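Local coordinates for protein acylneuraminate lyase (Mycoplasma synoviae, PDB 4N4P) that is an acylneuraminate lyase of the dihydrodipicolinate synthetase family, a TIM-barrel protein that assembles from four chains, at residues A[150-155]-A[181-186]. Residues are numbered along the deposited sequence; the frame is centred on the assembly and turned at random.
Sequences STDQFG and SKYPDK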
ATOM      1  N   SER A 150      -9.597   4.645  13.846  1.00 33.74           N
ATOM      2  CA  SER A 150     -10.912   5.260  13.715  1.00 33.44           C
ATOM      3  C   SER A 150     -10.924   6.630  14.391  1.00 33.03           C
ATOM      4  O   SER A 150     -10.101   6.909  15.277  1.00 32.96           O
ATOM      5  CB  SER A 150     -12.000   4.356  14.305  1.00 33.46           C
ATOM      6  OG  SER A 150     -12.160   4.589  15.689  1.00 32.69           O
ATOM      7  N   THR A 151     -11.853   7.479  13.959  1.00 32.58           N
ATOM      8  CA  THR A 151     -12.066   8.780  14.581  1.00 32.26           C
ATOM      9  C   THR A 151     -12.376   8.637  16.071  1.00 31.97           C
ATOM     10  O   THR A 151     -11.877   9.415  16.896  1.00 31.45           O
ATOM     11  CB  THR A 151     -13.202   9.548  13.880  1.00 32.10           C
ATOM     12  OG1 THR A 151     -12.971   9.527  12.470  1.00 32.15           O
ATOM     13  CG2 THR A 151     -13.249  11.004  14.353  1.00 32.60           C
ATOM     14  N   ASP A 152     -13.189   7.634  16.407  1.00 31.96           N
ATOM     15  CA  ASP A 152     -13.601   7.405  17.791  1.00 31.97           C
ATOM     16  C   ASP A 152     -12.447   6.910  18.660  1.00 31.33           C
ATOM     17  O   ASP A 152     -12.333   7.290  19.830  1.00 31.44           O
ATOM     18  CB  ASP A 152     -14.792   6.434  17.862  1.00 32.81           C
ATOM     19  CG  ASP A 152     -16.106   7.066  17.393  1.00 34.79           C
ATOM     20  OD1 ASP A 152     -16.185   8.304  17.222  1.00 36.13           O
ATOM     21  OD2 ASP A 152     -17.080   6.308  17.203  1.00 38.98           O
ATOM     22  N   GLN A 153     -11.583   6.083  18.081  1.00 29.96           N
ATOM     23  CA  GLN A 153     -10.470   5.489  18.810  1.00 29.05           C
ATOM     24  C   GLN A 153      -9.433   6.566  19.129  1.00 27.24           C
ATOM     25  O   GLN A 153      -8.832   6.571  20.204  1.00 26.69           O
ATOM     26  CB  GLN A 153      -9.838   4.401  17.951  1.00 29.83           C
ATOM     27  CG  GLN A 153      -9.300   3.202  18.703  1.00 33.82           C
ATOM     28  CD  GLN A 153      -8.713   2.166  17.755  1.00 37.97           C
ATOM     29  OE1 GLN A 153      -9.113   2.078  16.584  1.00 41.16           O
ATOM     30  NE2 GLN A 153      -7.763   1.377  18.250  1.00 39.21           N
ATOM     31  N   PHE A 154      -9.238   7.495  18.190  1.00 25.11           N
ATOM     32  CA  PHE A 154      -8.313   8.590  18.397  1.00 23.31           C
ATOM     33  C   PHE A 154      -8.792   9.515  19.517  1.00 22.77           C
ATOM     34  O   PHE A 154      -7.988  10.108  20.231  1.00 21.05           O
ATOM     35  CB  PHE A 154      -8.103   9.360  17.097  1.00 23.23           C
ATOM     36  CG  PHE A 154      -6.972  10.310  17.150  1.00 21.93           C
ATOM     37  CD1 PHE A 154      -5.661   9.846  17.222  1.00 18.79           C
ATOM     38  CD2 PHE A 154      -7.203  11.667  17.128  1.00 18.92           C
ATOM     39  CE1 PHE A 154      -4.599  10.734  17.270  1.00 20.66           C
ATOM     40  CE2 PHE A 154      -6.132  12.576  17.167  1.00 18.09           C
ATOM     41  CZ  PHE A 154      -4.837  12.106  17.235  1.00 17.42           C
ATOM     42  N   GLY A 155     -10.110   9.599  19.682  1.00 22.43           N
ATOM     43  CA  GLY A 155     -10.709  10.414  20.731  1.00 21.32           C
ATOM     44  C   GLY A 155     -10.366   9.947  22.120  1.00 20.57           C
ATOM     45  O   GLY A 155     -10.313  10.756  23.049  1.00 21.07           O
ATOM     46  N   SER A 181     -15.076  17.653  12.844  1.00 10.51           N
ATOM     47  CA  SER A 181     -16.507  17.502  13.097  1.00 11.65           C
ATOM     48  C   SER A 181     -16.740  16.971  14.522  1.00 12.26           C
ATOM     49  O   SER A 181     -17.593  17.491  15.249  1.00 12.56           O
ATOM     50  CB  SER A 181     -17.137  16.549  12.078  1.00 12.38           C
ATOM     51  OG  SER A 181     -18.543  16.476  12.295  1.00 14.04           O
ATOM     52  N   LYS A 182     -15.962  15.969  14.914  1.00 12.67           N
ATOM     53  CA  LYS A 182     -16.226  15.238  16.170  1.00 13.86           C
ATOM     54  C   LYS A 182     -15.689  15.967  17.402  1.00 13.83           C
ATOM     55  O   LYS A 182     -16.269  15.857  18.508  1.00 12.89           O
ATOM     56  CB  LYS A 182     -15.709  13.800  16.076  1.00 14.33           C
ATOM     57  CG  LYS A 182     -15.993  12.915  17.299  1.00 19.34           C
ATOM     58  CD  LYS A 182     -17.449  12.384  17.320  1.00 26.03           C
ATOM     59  CE  LYS A 182     -17.632  11.346  18.437  1.00 30.62           C
ATOM     60  NZ  LYS A 182     -19.074  10.993  18.636  1.00 33.72           N
ATOM     61  N   TYR A 183     -14.605  16.720  17.223  1.00 12.83           N
ATOM     62  CA  TYR A 183     -13.889  17.297  18.372  1.00 14.14           C
ATOM     63  C   TYR A 183     -13.729  18.820  18.260  1.00 14.39           C
ATOM     64  O   TYR A 183     -12.612  19.329  18.212  1.00 14.16           O
ATOM     65  CB  TYR A 183     -12.522  16.600  18.560  1.00 13.45           C
ATOM     66  CG  TYR A 183     -12.646  15.091  18.689  1.00 15.04           C
ATOM     67  CD1 TYR A 183     -13.104  14.498  19.884  1.00 16.52           C
ATOM     68  CD2 TYR A 183     -12.326  14.257  17.619  1.00 15.58           C
ATOM     69  CE1 TYR A 183     -13.242  13.102  19.979  1.00 16.63           C
ATOM     70  CE2 TYR A 183     -12.452  12.882  17.707  1.00 17.51           C
ATOM     71  CZ  TYR A 183     -12.913  12.314  18.893  1.00 17.83           C
ATOM     72  OH  TYR A 183     -13.036  10.940  18.961  1.00 19.06           O
ATOM     73  N   PRO A 184     -14.845  19.560  18.246  1.00 15.00           N
ATOM     74  CA  PRO A 184     -14.755  21.011  18.041  1.00 15.97           C
ATOM     75  C   PRO A 184     -14.022  21.767  19.158  1.00 16.67           C
ATOM     76  O   PRO A 184     -13.523  22.867  18.915  1.00 17.59           O
ATOM     77  CB  PRO A 184     -16.231  21.452  17.982  1.00 16.14           C
ATOM     78  CG  PRO A 184     -16.964  20.392  18.766  1.00 16.48           C
ATOM     79  CD  PRO A 184     -16.240  19.111  18.446  1.00 15.54           C
ATOM     80  N   ASP A 185     -13.939  21.195  20.356  1.00 17.17           N
ATOM     81  CA  ASP A 185     -13.211  21.882  21.437  1.00 17.77           C
ATOM     82  C   ASP A 185     -11.800  21.339  21.677  1.00 16.07           C
ATOM     83  O   ASP A 185     -11.172  21.621  22.710  1.00 15.99           O
ATOM     84  CB  ASP A 185     -14.037  21.916  22.735  1.00 19.59           C
ATOM     85  CG  ASP A 185     -13.685  23.122  23.635  1.00 23.21           C
ATOM     86  OD1 ASP A 185     -14.200  23.156  24.778  1.00 27.21           O
ATOM     87  OD2 ASP A 185     -12.912  24.044  23.213  1.00 26.70           O
ATOM     88  N   LYS A 186     -11.309  20.536  20.735  1.00 13.72           N
ATOM     89  CA  LYS A 186      -9.919  20.144  20.773  1.00 13.13           C
ATOM     90  C   LYS A 186      -9.193  21.001  19.736  1.00 12.38           C
ATOM     91  O   LYS A 186      -9.803  21.467  18.754  1.00 13.28           O
ATOM     92  CB  LYS A 186      -9.714  18.644  20.507  1.00 12.20           C
ATOM     93  CG  LYS A 186     -10.271  17.719  21.602  1.00 13.17           C
ATOM     94  CD  LYS A 186      -9.432  17.776  22.886  1.00 13.75           C
ATOM     95  CE  LYS A 186     -10.132  16.995  23.997  1.00 13.40           C
ATOM     96  NZ  LYS A 186      -9.389  16.954  25.291  1.00 13.27           N
TER
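Tyr183 points the hydroxyl end of its ring at the start of helix 151-158 and donates a hydrogen bond to the carbonyl of Thr151, OH to O 2.8 Å. The donor stands above the carbonyl plane, with a C=O...donor angle of 131°, while Thr151 O lies in the plane of the ring at its edge. Packing is tight at this end: Gly155 CA sits 3.0 Å from Tyr183 OH, since no side chain separates the helix backbone from the phenol. Thr151 CG2, turned anti to its own backbone N (chi1 -50° for OG1), meets Tyr183 CE2 at 3.9 Å and brushes Lys182 CB. Beyond the ring the contact loosens toward solvent. Lys182 CG lies above one ring face, offset toward the rim, and the bend at chi2 (79°) carries the chain on, bringing CE to 3.6 Å from Asp152 OD1, but NZ stays 4.2 Å from that oxygen, too far for a salt bridge. The segments join neighbouring outer helices of the barrel, 151-158 and 173-182, the latter ending just before Tyr183; Thr151 and Phe154 also touch Leu179. The hydrogen bond is thus a neutral one that adds to this side-chain packing, the Asp152-Lys182 attraction probably contributing only weakly, screened by solvent.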